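Local coordinates for MetRS related protein (Pyrococcus horikoshii, PDB 2CWP) that probably binds tRNA through a single OB-fold domain of the kind attached to methionyl-tRNA synthetases, at residues A[15-20]-A[65-70]; A[45-50]-A[81-86]; A[54-59]-A[94-99]. All blocks are in the same frame, centred on the assembly; numbering follows the deposited sequence.

Contact 1. Residues A[15-20]-A[65-70]; sequences FQMKVG and KFIFVV
Three groups of the neighbouring strand close in on Gly20 O: one hydrogen bond and two C-H contacts. Phe66 N gives it the hydrogen bond, of 2.9 Å, while Lys65 CA turns its hydrogen toward Gly20 O from 3.1 Å. The third is the ring edge of Phe68, whose CE1 approaches Gly20 O to 3.4 Å, close to the ring plane. These are the start of strand 17-27 and strand 65-69, which run antiparallel in the curled OB-fold barrel, laced by paired backbone bonds at Gly20 with Phe66 and at Lys18 with Phe68. With CG anti to its own carbonyl carbon (chi1 -64°), Phe68 brings the CD1-CE1 edge of its ring against Gly20, where even a methyl group would collide with CD1; glycine is therefore the fitting residue. The same ring packs edge-to-face with Phe41 and touches Leu86. Cut back to an alanine here, the side chain would probably leave a gap beside Gly20 and Phe41 without its aromatic partner.

The face bearing Met17, Val19, Ile67 and Val69 is apolar, and Val111 of strand 110-111 lies against three of these side chains. Met17 crosses Ile67 obliquely, its CB 3.9 Å from Ile67 CG2, and its CG reaches Val69 CG2. Val19 CG1 rests 4.0 Å from Lys65 CB, using only the aliphatic part of the lysine; Lys65 NZ runs on to the carbonyls of Glu103 and Val105. At the other end of the pairing, Val70 N gives Gln16 O a hydrogen bond of 2.8 Å (N-H...O 168°), and Val70 CG2 touches that oxygen from 3.5 Å.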
ATOM      1  N   PHE A  15     -13.441  -2.483  -6.603  1.00 32.65           N
ATOM      2  CA  PHE A  15     -12.215  -2.511  -5.822  1.00 30.18           C
ATOM      3  C   PHE A  15     -12.195  -1.258  -4.957  1.00 35.72           C
ATOM      4  O   PHE A  15     -12.651  -0.183  -5.381  1.00 27.80           O
ATOM      5  CB  PHE A  15     -10.990  -2.570  -6.731  1.00 28.36           C
ATOM      6  CG  PHE A  15     -10.856  -3.873  -7.458  1.00 37.06           C
ATOM      7  CD1 PHE A  15     -11.620  -4.133  -8.592  1.00 43.87           C
ATOM      8  CD2 PHE A  15     -10.026  -4.875  -6.964  1.00 36.43           C
ATOM      9  CE1 PHE A  15     -11.560  -5.372  -9.220  1.00 42.02           C
ATOM     10  CE2 PHE A  15      -9.960  -6.111  -7.581  1.00 37.54           C
ATOM     11  CZ  PHE A  15     -10.729  -6.362  -8.711  1.00 43.20           C
ATOM     12  N   GLN A  16     -11.695  -1.393  -3.737  1.00 27.70           N
ATOM     13  CA  GLN A  16     -11.672  -0.253  -2.841  1.00 32.36           C
ATOM     14  C   GLN A  16     -10.292   0.205  -2.464  1.00 29.28           C
ATOM     15  O   GLN A  16      -9.527  -0.534  -1.844  1.00 25.49           O
ATOM     16  CB  GLN A  16     -12.442  -0.561  -1.563  1.00 33.80           C
ATOM     17  CG  GLN A  16     -13.936  -0.533  -1.741  1.00 39.60           C
ATOM     18  CD  GLN A  16     -14.636  -0.547  -0.415  1.00 47.49           C
ATOM     19  OE1 GLN A  16     -14.627  -1.556   0.296  1.00 52.37           O
ATOM     20  NE2 GLN A  16     -15.235   0.581  -0.055  1.00 54.61           N
ATOM     21  N   MET A  17      -9.984   1.435  -2.846  1.00 28.49           N
ATOM     22  CA  MET A  17      -8.699   2.032  -2.520  1.00 25.69           C
ATOM     23  C   MET A  17      -9.011   3.167  -1.554  1.00 24.19           C
ATOM     24  O   MET A  17      -9.967   3.908  -1.747  1.00 22.05           O
ATOM     25  CB  MET A  17      -8.014   2.568  -3.780  1.00 20.51           C
ATOM     26  CG  MET A  17      -7.696   1.491  -4.795  1.00 25.51           C
ATOM     27  SD  MET A  17      -6.631   2.033  -6.149  1.00 23.64           S
ATOM     28  CE  MET A  17      -7.862   2.739  -7.312  1.00 21.07           C
ATOM     29  N   LYS A  18      -8.223   3.281  -0.496  1.00 22.73           N
ATOM     30  CA  LYS A  18      -8.441   4.333   0.469  1.00 21.26           C
ATOM     31  C   LYS A  18      -7.106   4.929   0.864  1.00 20.88           C
ATOM     32  O   LYS A  18      -6.059   4.303   0.712  1.00 21.42           O
ATOM     33  CB  LYS A  18      -9.127   3.790   1.727  1.00 25.08           C
ATOM     34  CG  LYS A  18     -10.451   3.110   1.483  1.00 31.33           C
ATOM     35  CD  LYS A  18     -11.155   2.828   2.805  1.00 35.99           C
ATOM     36  CE  LYS A  18     -12.589   2.374   2.573  1.00 43.75           C
ATOM     37  NZ  LYS A  18     -13.374   2.368   3.853  1.00 47.49           N
ATOM     38  N   VAL A  19      -7.155   6.149   1.373  1.00 16.75           N
ATOM     39  CA  VAL A  19      -5.963   6.826   1.813  1.00 18.39           C
ATOM     40  C   VAL A  19      -5.615   6.253   3.173  1.00 23.28           C
ATOM     41  O   VAL A  19      -6.493   6.138   4.038  1.00 22.64           O
ATOM     42  CB  VAL A  19      -6.233   8.312   1.935  1.00 19.80           C
ATOM     43  CG1 VAL A  19      -5.087   8.995   2.631  1.00 18.29           C
ATOM     44  CG2 VAL A  19      -6.467   8.891   0.531  1.00 23.62           C
ATOM     45  N   GLY A  20      -4.349   5.885   3.358  1.00 20.88           N
ATOM     46  CA  GLY A  20      -3.926   5.325   4.633  1.00 19.93           C
ATOM     47  C   GLY A  20      -2.652   5.962   5.137  1.00 22.73           C
ATOM     48  O   GLY A  20      -1.776   6.290   4.336  1.00 27.26           O
ATOM     49  N   LYS A  65       1.105   9.432   3.995  1.00 23.59           N
ATOM     50  CA  LYS A  65      -0.162   8.868   3.548  1.00 22.62           C
ATOM     51  C   LYS A  65       0.025   8.360   2.119  1.00 22.05           C
ATOM     52  O   LYS A  65       0.727   8.995   1.322  1.00 18.81           O
ATOM     53  CB  LYS A  65      -1.261   9.933   3.556  1.00 21.73           C
ATOM     54  CG  LYS A  65      -1.588  10.449   4.945  1.00 22.49           C
ATOM     55  CD  LYS A  65      -2.756  11.418   4.926  1.00 26.79           C
ATOM     56  CE  LYS A  65      -2.984  11.972   6.319  1.00 18.06           C
ATOM     57  NZ  LYS A  65      -4.091  12.958   6.347  1.00 27.74           N
ATOM     58  N   PHE A  66      -0.612   7.233   1.804  1.00 17.79           N
ATOM     59  CA  PHE A  66      -0.542   6.637   0.473  1.00 19.65           C
ATOM     60  C   PHE A  66      -1.876   5.981   0.120  1.00 24.87           C
ATOM     61  O   PHE A  66      -2.767   5.854   0.967  1.00 16.32           O
ATOM     62  CB  PHE A  66       0.534   5.550   0.396  1.00 18.28           C
ATOM     63  CG  PHE A  66       1.906   6.029   0.720  1.00 22.79           C
ATOM     64  CD1 PHE A  66       2.415   5.893   2.009  1.00 24.15           C
ATOM     65  CD2 PHE A  66       2.685   6.643  -0.252  1.00 19.22           C
ATOM     66  CE1 PHE A  66       3.697   6.367   2.327  1.00 31.53           C
ATOM     67  CE2 PHE A  66       3.965   7.120   0.055  1.00 25.49           C
ATOM     68  CZ  PHE A  66       4.469   6.982   1.347  1.00 25.04           C
ATOM     69  N   ILE A  67      -1.982   5.556  -1.135  1.00 17.20           N
ATOM     70  CA  ILE A  67      -3.166   4.879  -1.623  1.00 18.15           C
ATOM     71  C   ILE A  67      -2.971   3.391  -1.372  1.00 16.98           C
ATOM     72  O   ILE A  67      -1.900   2.852  -1.639  1.00 21.92           O
ATOM     73  CB  ILE A  67      -3.316   5.060  -3.112  1.00 15.86           C
ATOM     74  CG1 ILE A  67      -3.317   6.551  -3.451  1.00 15.26           C
ATOM     75  CG2 ILE A  67      -4.566   4.334  -3.580  1.00 14.97           C
ATOM     76  CD1 ILE A  67      -3.117   6.823  -4.947  1.00 14.81           C
ATOM     77  N   PHE A  68      -3.998   2.730  -0.868  1.00 19.61           N
ATOM     78  CA  PHE A  68      -3.924   1.295  -0.595  1.00 18.90           C
ATOM     79  C   PHE A  68      -5.208   0.619  -1.076  1.00 22.91           C
ATOM     80  O   PHE A  68      -6.303   1.169  -0.885  1.00 24.63           O
ATOM     81  CB  PHE A  68      -3.814   1.015   0.918  1.00 21.62           C
ATOM     82  CG  PHE A  68      -2.554   1.528   1.569  1.00 21.70           C
ATOM     83  CD1 PHE A  68      -2.469   2.842   2.019  1.00 19.06           C
ATOM     84  CD2 PHE A  68      -1.475   0.668   1.789  1.00 18.14           C
ATOM     85  CE1 PHE A  68      -1.322   3.306   2.695  1.00 14.15           C
ATOM     86  CE2 PHE A  68      -0.329   1.110   2.457  1.00 22.13           C
ATOM     87  CZ  PHE A  68      -0.252   2.434   2.914  1.00 21.49           C
ATOM     88  N   VAL A  69      -5.081  -0.550  -1.707  1.00 22.76           N
ATOM     89  CA  VAL A  69      -6.255  -1.325  -2.123  1.00 23.97           C
ATOM     90  C   VAL A  69      -6.550  -2.134  -0.855  1.00 25.49           C
ATOM     91  O   VAL A  69      -5.689  -2.899  -0.423  1.00 24.04           O
ATOM     92  CB  VAL A  69      -5.939  -2.342  -3.227  1.00 25.40           C
ATOM     93  CG1 VAL A  69      -7.231  -2.950  -3.719  1.00 22.57           C
ATOM     94  CG2 VAL A  69      -5.200  -1.700  -4.355  1.00 30.87           C
ATOM     95  N   VAL A  70      -7.749  -1.990  -0.286  1.00 27.17           N
ATOM     96  CA  VAL A  70      -8.099  -2.661   0.968  1.00 29.54           C
ATOM     97  C   VAL A  70      -9.151  -3.786   0.988  1.00 36.81           C
ATOM     98  O   VAL A  70      -9.430  -4.347   2.058  1.00 33.17           O
ATOM     99  CB  VAL A  70      -8.540  -1.625   2.029  1.00 27.05           C
ATOM    100  CG1 VAL A  70      -7.435  -0.593   2.244  1.00 31.94           C
ATOM    101  CG2 VAL A  70      -9.838  -0.944   1.592  1.00 24.85           C
TER

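Contact 2. Residues A[45-50]-A[81-86]; sequences ERTIVT and ESQGML
Gln83 holds Thr47 by both backbone polar groups. Its own amide N-H bonds Thr47 O at 2.7 Å from Gln83 N, almost perfectly straight (179°), and its side-chain OE1 takes the hydrogen of Thr47 N over 2.9 Å. That donor lies in the plane of the Gln83 amide, on a lone pair of OE1. A glutamine suits the place because its long side chain, extended beyond CG, lets OE1 reach back to Thr47 N while its backbone N-H serves Thr47 O. One residue earlier, Ser82 has OG anti to its backbone N (chi1 174°), which brings the hydroxyl to Val49 N; the bond is weak, at 3.3 Å from Ser82 OG, though straight.

Strand 45-50 pairs with strand 35-40 along one edge, and on its other edge approaches the segment leading into strand 85-86, the place where an OB barrel closes. Here side chains and water do most of the bridging. Val49 O accepts from two waters: one, 2.6 Å from Val49 O, in turn accepts from Leu86 N at 2.9 Å, and the other accepts from Ser82 OG and donates to Gly84 O. A third water donates to Leu86 O and is hydrogen-bonded to Thr50 OG1.

Alongside these polar links, Ile48 lays CG1 and CD1 on Gly84, with CD1 3.8 Å from Gly84 CA. Any CB at Gly84 would run into that methyl group. The Arg46 guanidinium and Gln83 amide planes stand 81° apart, and Gln83 O sits 3.0 Å above the Arg46 guanidinium plane, toward its rim, a placement that makes no hydrogen bond. Arg46 NH1 instead reaches Val70 O in a weak bond and Glu44 in a long, weak ion pair.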
ATOM      1  N   GLU A  45      -7.182  -0.123  11.492  1.00 37.27           N
ATOM      2  CA  GLU A  45      -5.756  -0.199  11.283  1.00 38.96           C
ATOM      3  C   GLU A  45      -5.552  -1.504  10.533  1.00 37.00           C
ATOM      4  O   GLU A  45      -6.303  -2.460  10.729  1.00 38.21           O
ATOM      5  CB  GLU A  45      -5.037  -0.249  12.630  1.00 42.63           C
ATOM      6  CG  GLU A  45      -3.688   0.418  12.616  1.00 49.83           C
ATOM      7  CD  GLU A  45      -2.928   0.232  13.911  1.00 49.51           C
ATOM      8  OE1 GLU A  45      -2.633  -0.938  14.267  1.00 44.17           O
ATOM      9  OE2 GLU A  45      -2.625   1.259  14.558  1.00 41.20           O
ATOM     10  N   ARG A  46      -4.558  -1.550   9.659  1.00 35.01           N
ATOM     11  CA  ARG A  46      -4.307  -2.771   8.906  1.00 31.58           C
ATOM     12  C   ARG A  46      -2.821  -3.017   8.715  1.00 30.10           C
ATOM     13  O   ARG A  46      -2.014  -2.085   8.718  1.00 33.72           O
ATOM     14  CB  ARG A  46      -4.998  -2.698   7.550  1.00 33.80           C
ATOM     15  CG  ARG A  46      -6.365  -2.079   7.636  1.00 42.89           C
ATOM     16  CD  ARG A  46      -7.188  -2.361   6.408  1.00 52.43           C
ATOM     17  NE  ARG A  46      -7.439  -3.787   6.255  1.00 58.14           N
ATOM     18  CZ  ARG A  46      -8.318  -4.287   5.402  1.00 60.54           C
ATOM     19  NH1 ARG A  46      -9.024  -3.465   4.637  1.00 62.88           N
ATOM     20  NH2 ARG A  46      -8.490  -5.600   5.311  1.00 62.34           N
ATOM     21  N   THR A  47      -2.467  -4.282   8.561  1.00 27.82           N
ATOM     22  CA  THR A  47      -1.087  -4.670   8.351  1.00 31.50           C
ATOM     23  C   THR A  47      -0.948  -4.931   6.876  1.00 31.49           C
ATOM     24  O   THR A  47      -1.666  -5.761   6.310  1.00 28.46           O
ATOM     25  CB  THR A  47      -0.737  -5.941   9.142  1.00 36.35           C
ATOM     26  OG1 THR A  47      -0.867  -5.663  10.542  1.00 36.43           O
ATOM     27  CG2 THR A  47       0.696  -6.393   8.848  1.00 31.51           C
ATOM     28  N   ILE A  48      -0.027  -4.211   6.247  1.00 32.44           N
ATOM     29  CA  ILE A  48       0.181  -4.351   4.821  1.00 30.86           C
ATOM     30  C   ILE A  48       1.640  -4.550   4.459  1.00 33.71           C
ATOM     31  O   ILE A  48       2.510  -3.784   4.876  1.00 34.73           O
ATOM     32  CB  ILE A  48      -0.370  -3.111   4.075  1.00 32.78           C
ATOM     33  CG1 ILE A  48      -1.900  -3.103   4.182  1.00 35.50           C
ATOM     34  CG2 ILE A  48       0.104  -3.109   2.617  1.00 32.22           C
ATOM     35  CD1 ILE A  48      -2.571  -1.876   3.608  1.00 20.97           C
ATOM     36  N   VAL A  49       1.896  -5.585   3.668  1.00 31.20           N
ATOM     37  CA  VAL A  49       3.240  -5.893   3.221  1.00 30.51           C
ATOM     38  C   VAL A  49       3.480  -5.368   1.796  1.00 28.48           C
ATOM     39  O   VAL A  49       2.613  -5.479   0.927  1.00 26.99           O
ATOM     40  CB  VAL A  49       3.480  -7.424   3.256  1.00 32.11           C
ATOM     41  CG1 VAL A  49       4.888  -7.750   2.775  1.00 27.43           C
ATOM     42  CG2 VAL A  49       3.259  -7.951   4.675  1.00 27.45           C
ATOM     43  N   THR A  50       4.652  -4.780   1.577  1.00 28.86           N
ATOM     44  CA  THR A  50       5.053  -4.271   0.263  1.00 27.81           C
ATOM     45  C   THR A  50       6.490  -4.760   0.049  1.00 27.29           C
ATOM     46  O   THR A  50       7.264  -4.830   0.999  1.00 32.91           O
ATOM     47  CB  THR A  50       5.005  -2.716   0.209  1.00 28.13           C
ATOM     48  OG1 THR A  50       5.381  -2.267  -1.097  1.00 24.63           O
ATOM     49  CG2 THR A  50       5.954  -2.116   1.236  1.00 24.89           C
ATOM     50  N   GLU A  81       0.647 -11.718   7.642  1.00 50.77           N
ATOM     51  CA  GLU A  81      -0.677 -11.517   7.073  1.00 49.55           C
ATOM     52  C   GLU A  81      -0.807 -10.102   6.522  1.00 45.91           C
ATOM     53  O   GLU A  81      -0.774  -9.133   7.274  1.00 45.79           O
ATOM     54  CB  GLU A  81      -1.738 -11.766   8.157  1.00 53.57           C
ATOM     55  CG  GLU A  81      -3.195 -11.573   7.734  1.00 59.72           C
ATOM     56  CD  GLU A  81      -3.726 -12.709   6.871  1.00 64.32           C
ATOM     57  OE1 GLU A  81      -3.208 -12.890   5.750  1.00 69.15           O
ATOM     58  OE2 GLU A  81      -4.660 -13.422   7.313  1.00 58.61           O
ATOM     59  N   SER A  82      -0.937  -9.990   5.203  1.00 43.35           N
ATOM     60  CA  SER A  82      -1.096  -8.698   4.552  1.00 38.11           C
ATOM     61  C   SER A  82      -2.588  -8.470   4.279  1.00 38.54           C
ATOM     62  O   SER A  82      -3.223  -9.251   3.577  1.00 39.17           O
ATOM     63  CB  SER A  82      -0.313  -8.673   3.239  1.00 35.44           C
ATOM     64  OG  SER A  82      -0.563  -7.472   2.532  1.00 36.84           O
ATOM     65  N   GLN A  83      -3.141  -7.397   4.831  1.00 35.15           N
ATOM     66  CA  GLN A  83      -4.563  -7.093   4.657  1.00 35.61           C
ATOM     67  C   GLN A  83      -4.822  -5.950   3.662  1.00 35.25           C
ATOM     68  O   GLN A  83      -5.772  -5.181   3.826  1.00 36.06           O
ATOM     69  CB  GLN A  83      -5.176  -6.707   6.007  1.00 35.93           C
ATOM     70  CG  GLN A  83      -4.857  -7.643   7.161  1.00 38.59           C
ATOM     71  CD  GLN A  83      -5.294  -7.066   8.493  1.00 42.61           C
ATOM     72  OE1 GLN A  83      -4.745  -6.070   8.963  1.00 34.80           O
ATOM     73  NE2 GLN A  83      -6.297  -7.684   9.104  1.00 50.08           N
ATOM     74  N   GLY A  84      -3.980  -5.839   2.644  1.00 32.49           N
ATOM     75  CA  GLY A  84      -4.153  -4.788   1.658  1.00 31.29           C
ATOM     76  C   GLY A  84      -2.939  -4.677   0.769  1.00 28.00           C
ATOM     77  O   GLY A  84      -2.077  -5.550   0.770  1.00 29.00           O
ATOM     78  N   MET A  85      -2.845  -3.594   0.010  1.00 27.05           N
ATOM     79  CA  MET A  85      -1.710  -3.440  -0.871  1.00 23.75           C
ATOM     80  C   MET A  85      -1.404  -1.987  -1.224  1.00 22.74           C
ATOM     81  O   MET A  85      -2.282  -1.247  -1.667  1.00 24.29           O
ATOM     82  CB  MET A  85      -1.958  -4.255  -2.132  1.00 24.56           C
ATOM     83  CG  MET A  85      -0.824  -4.252  -3.105  1.00 33.72           C
ATOM     84  SD  MET A  85      -1.163  -5.426  -4.434  1.00 40.68           S
ATOM     85  CE  MET A  85      -2.455  -4.530  -5.325  1.00 37.05           C
ATOM     86  N   LEU A  86      -0.147  -1.603  -1.022  1.00 20.82           N
ATOM     87  CA  LEU A  86       0.330  -0.256  -1.312  1.00 22.82           C
ATOM     88  C   LEU A  86       0.398   0.002  -2.820  1.00 18.83           C
ATOM     89  O   LEU A  86       1.036  -0.750  -3.551  1.00 23.18           O
ATOM     90  CB  LEU A  86       1.725  -0.059  -0.713  1.00 21.55           C
ATOM     91  CG  LEU A  86       2.446   1.264  -1.038  1.00 19.86           C
ATOM     92  CD1 LEU A  86       1.658   2.427  -0.473  1.00 16.85           C
ATOM     93  CD2 LEU A  86       3.870   1.255  -0.462  1.00 21.23           C
TER
HETATM   94  O   HOH W   1       1.848  -3.683  -0.791  1.00 26.61           O
HETATM   95  O   HOH W   2       0.113  -6.887   0.078  1.00 34.64           O
HETATM   96  O   HOH W   3       3.352  -2.484  -2.966  1.00 25.81           O

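Contact 3. Residues A[54-59]-A[94-99]; sequences DQIPPE and GKVYLI
Two direct hydrogen bonds fasten the Gln55 amide to the backbone of 94-96. Gln55 OE1 accepts from Val96 N at 3.0 Å, nearly straight (173°) but with the donor tilted 32° from the Gln55 carbonyl plane. Gln55 NE2 donates to Gly94 O at 2.9 Å, and that oxygen lies close to the plane of the amide. A side-chain amide suits this spot because it both donates and accepts, much as a residue of a parallel strand bonds to residues two apart. Gly94 itself has a positive phi, where a CB would jam against the preceding carbonyl.

Water supplies a further bridge: one molecule donates to Gln55 OE1, accepts from Lys95 NZ, and reaches Val96 O weakly.

The apolar contacts belong to Ile56. With CG1 anti to the carbonyl carbon and CG2 anti to the backbone N (chi1 -55°), its two branches part to serve Val96 and Leu98. Its CG1 meets Val96 CG1 at 4.2 Å, the two side chains crossing at about a right angle, while Ile56 CG2 lies 4.0 Å from Leu98 CD1.

Val96 also packs on Ile52 and Leu88, and Leu98 on Leu61. The contact thereby joins the loop between strands 45-50 and 65-69 to strand 96-97, the partner of strand 89-90 in a small antiparallel hairpin.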
ATOM      1  N   ASP A  54      14.301  -2.975  -1.639  1.00 30.82           N
ATOM      2  CA  ASP A  54      15.568  -2.944  -2.351  1.00 34.56           C
ATOM      3  C   ASP A  54      15.719  -1.598  -3.061  1.00 35.74           C
ATOM      4  O   ASP A  54      16.821  -1.220  -3.466  1.00 30.41           O
ATOM      5  CB  ASP A  54      15.603  -4.072  -3.378  1.00 43.61           C
ATOM      6  CG  ASP A  54      14.433  -4.005  -4.326  1.00 46.12           C
ATOM      7  OD1 ASP A  54      13.329  -3.654  -3.849  1.00 46.00           O
ATOM      8  OD2 ASP A  54      14.611  -4.296  -5.529  1.00 49.28           O
ATOM      9  N   GLN A  55      14.601  -0.884  -3.207  1.00 29.21           N
ATOM     10  CA  GLN A  55      14.594   0.415  -3.868  1.00 26.26           C
ATOM     11  C   GLN A  55      14.135   1.547  -2.964  1.00 27.21           C
ATOM     12  O   GLN A  55      14.606   2.664  -3.093  1.00 27.43           O
ATOM     13  CB  GLN A  55      13.672   0.389  -5.083  1.00 23.04           C
ATOM     14  CG  GLN A  55      14.120  -0.529  -6.193  1.00 29.47           C
ATOM     15  CD  GLN A  55      13.341  -0.266  -7.463  1.00 31.01           C
ATOM     16  OE1 GLN A  55      13.280   0.874  -7.930  1.00 22.41           O
ATOM     17  NE2 GLN A  55      12.728  -1.314  -8.024  1.00 21.40           N
ATOM     18  N   ILE A  56      13.207   1.249  -2.058  1.00 28.63           N
ATOM     19  CA  ILE A  56      12.648   2.259  -1.161  1.00 30.93           C
ATOM     20  C   ILE A  56      12.795   1.871   0.306  1.00 30.57           C
ATOM     21  O   ILE A  56      12.126   0.958   0.778  1.00 37.63           O
ATOM     22  CB  ILE A  56      11.133   2.462  -1.440  1.00 27.86           C
ATOM     23  CG1 ILE A  56      10.893   2.794  -2.918  1.00 28.21           C
ATOM     24  CG2 ILE A  56      10.588   3.552  -0.537  1.00 23.72           C
ATOM     25  CD1 ILE A  56      11.426   4.158  -3.351  1.00 40.88           C
ATOM     26  N   PRO A  57      13.653   2.577   1.057  1.00 30.12           N
ATOM     27  CA  PRO A  57      13.821   2.231   2.470  1.00 26.97           C
ATOM     28  C   PRO A  57      12.571   2.533   3.301  1.00 26.89           C
ATOM     29  O   PRO A  57      11.799   3.433   2.978  1.00 31.58           O
ATOM     30  CB  PRO A  57      15.025   3.074   2.891  1.00 27.57           C
ATOM     31  CG  PRO A  57      14.854   4.303   2.059  1.00 31.18           C
ATOM     32  CD  PRO A  57      14.499   3.726   0.694  1.00 28.79           C
ATOM     33  N   PRO A  58      12.371   1.782   4.393  1.00 26.64           N
ATOM     34  CA  PRO A  58      11.241   1.902   5.322  1.00 27.59           C
ATOM     35  C   PRO A  58      10.981   3.314   5.846  1.00 28.71           C
ATOM     36  O   PRO A  58       9.824   3.733   5.957  1.00 28.04           O
ATOM     37  CB  PRO A  58      11.613   0.938   6.451  1.00 26.89           C
ATOM     38  CG  PRO A  58      12.440  -0.087   5.762  1.00 30.49           C
ATOM     39  CD  PRO A  58      13.303   0.728   4.838  1.00 27.64           C
ATOM     40  N   GLU A  59      12.048   4.043   6.163  1.00 24.02           N
ATOM     41  CA  GLU A  59      11.898   5.390   6.685  1.00 30.43           C
ATOM     42  C   GLU A  59      11.309   6.380   5.676  1.00 31.35           C
ATOM     43  O   GLU A  59      10.899   7.483   6.043  1.00 30.15           O
ATOM     44  CB  GLU A  59      13.238   5.920   7.251  1.00 33.34           C
ATOM     45  CG  GLU A  59      14.360   6.168   6.251  1.00 33.16           C
ATOM     46  CD  GLU A  59      15.236   4.935   5.981  1.00 35.06           C
ATOM     47  OE1 GLU A  59      16.296   5.105   5.331  1.00 26.06           O
ATOM     48  OE2 GLU A  59      14.872   3.811   6.410  1.00 32.35           O
ATOM     49  N   GLY A  94      11.464  -1.432 -14.334  1.00 41.55           N
ATOM     50  CA  GLY A  94      11.418  -1.947 -12.969  1.00 36.50           C
ATOM     51  C   GLY A  94      11.619  -0.921 -11.851  1.00 36.16           C
ATOM     52  O   GLY A  94      11.535  -1.258 -10.664  1.00 29.80           O
ATOM     53  N   LYS A  95      11.891   0.331 -12.204  1.00 29.46           N
ATOM     54  CA  LYS A  95      12.083   1.330 -11.160  1.00 27.01           C
ATOM     55  C   LYS A  95      10.744   1.691 -10.505  1.00 25.23           C
ATOM     56  O   LYS A  95       9.761   1.997 -11.184  1.00 23.71           O
ATOM     57  CB  LYS A  95      12.753   2.587 -11.732  1.00 27.84           C
ATOM     58  CG  LYS A  95      12.974   3.684 -10.698  1.00 30.69           C
ATOM     59  CD  LYS A  95      13.896   4.788 -11.218  1.00 34.96           C
ATOM     60  CE  LYS A  95      14.146   5.850 -10.146  1.00 33.34           C
ATOM     61  NZ  LYS A  95      14.806   5.299  -8.920  1.00 33.64           N
ATOM     62  N   VAL A  96      10.711   1.641  -9.180  1.00 24.98           N
ATOM     63  CA  VAL A  96       9.508   1.956  -8.411  1.00 26.65           C
ATOM     64  C   VAL A  96       9.563   3.367  -7.816  1.00 28.39           C
ATOM     65  O   VAL A  96      10.625   3.828  -7.415  1.00 30.38           O
ATOM     66  CB  VAL A  96       9.326   0.918  -7.268  1.00 27.33           C
ATOM     67  CG1 VAL A  96       8.564   1.518  -6.123  1.00 36.21           C
ATOM     68  CG2 VAL A  96       8.577  -0.292  -7.790  1.00 25.83           C
ATOM     69  N   TYR A  97       8.415   4.041  -7.757  1.00 30.99           N
ATOM     70  CA  TYR A  97       8.322   5.396  -7.194  1.00 26.78           C
ATOM     71  C   TYR A  97       7.117   5.515  -6.250  1.00 28.06           C
ATOM     72  O   TYR A  97       6.011   5.081  -6.582  1.00 25.30           O
ATOM     73  CB  TYR A  97       8.116   6.455  -8.278  1.00 26.20           C
ATOM     74  CG  TYR A  97       9.153   6.535  -9.369  1.00 29.64           C
ATOM     75  CD1 TYR A  97       9.087   5.704 -10.487  1.00 24.51           C
ATOM     76  CD2 TYR A  97      10.164   7.492  -9.317  1.00 26.40           C
ATOM     77  CE1 TYR A  97       9.996   5.830 -11.535  1.00 27.56           C
ATOM     78  CE2 TYR A  97      11.089   7.623 -10.367  1.00 29.57           C
ATOM     79  CZ  TYR A  97      10.992   6.790 -11.466  1.00 24.43           C
ATOM     80  OH  TYR A  97      11.896   6.915 -12.487  1.00 36.98           O
ATOM     81  N   LEU A  98       7.309   6.122  -5.088  1.00 19.16           N
ATOM     82  CA  LEU A  98       6.175   6.287  -4.188  1.00 23.63           C
ATOM     83  C   LEU A  98       5.248   7.354  -4.753  1.00 20.89           C
ATOM     84  O   LEU A  98       5.678   8.246  -5.488  1.00 18.29           O
ATOM     85  CB  LEU A  98       6.627   6.737  -2.792  1.00 21.92           C
ATOM     86  CG  LEU A  98       7.405   5.719  -1.962  1.00 27.20           C
ATOM     87  CD1 LEU A  98       7.702   6.318  -0.598  1.00 19.83           C
ATOM     88  CD2 LEU A  98       6.591   4.430  -1.832  1.00 19.94           C
ATOM     89  N   ILE A  99       3.969   7.235  -4.420  1.00 19.50           N
ATOM     90  CA  ILE A  99       2.968   8.214  -4.820  1.00 16.19           C
ATOM     91  C   ILE A  99       2.315   8.632  -3.506  1.00 21.25           C
ATOM     92  O   ILE A  99       1.311   8.043  -3.068  1.00 15.72           O
ATOM     93  CB  ILE A  99       1.865   7.617  -5.749  1.00 18.97           C
ATOM     94  CG1 ILE A  99       2.481   7.121  -7.064  1.00 17.76           C
ATOM     95  CG2 ILE A  99       0.795   8.688  -6.043  1.00 18.62           C
ATOM     96  CD1 ILE A  99       1.475   6.396  -7.967  1.00 18.10           C
TER
HETATM   97  O   HOH W   4      13.995   3.315  -7.547  1.00 46.44           O

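Overall arrangement
All three contacts lie within one putative tRNA-binding domain of OB type, and their segments alternate along the chain, so each contact ties distant parts together. Contacts 1 and 2, as expected where strands wrap into a closed barrel, have centres about 10 Å apart and meet through neighbouring strands 65-69 and 85-86: Met85 probably bonds Val69, and Ile48 packs on the Phe68 ring. Together they join the first and fourth barrel strands and close the side between the third and fifth. Contact 3 lies more peripherally, its centre about 17 Å from that of contact 1 and 16 Å from that of contact 2. Phe66 touches Leu98 and Ile99, linking the segment just after strand 96-97 to the barrel.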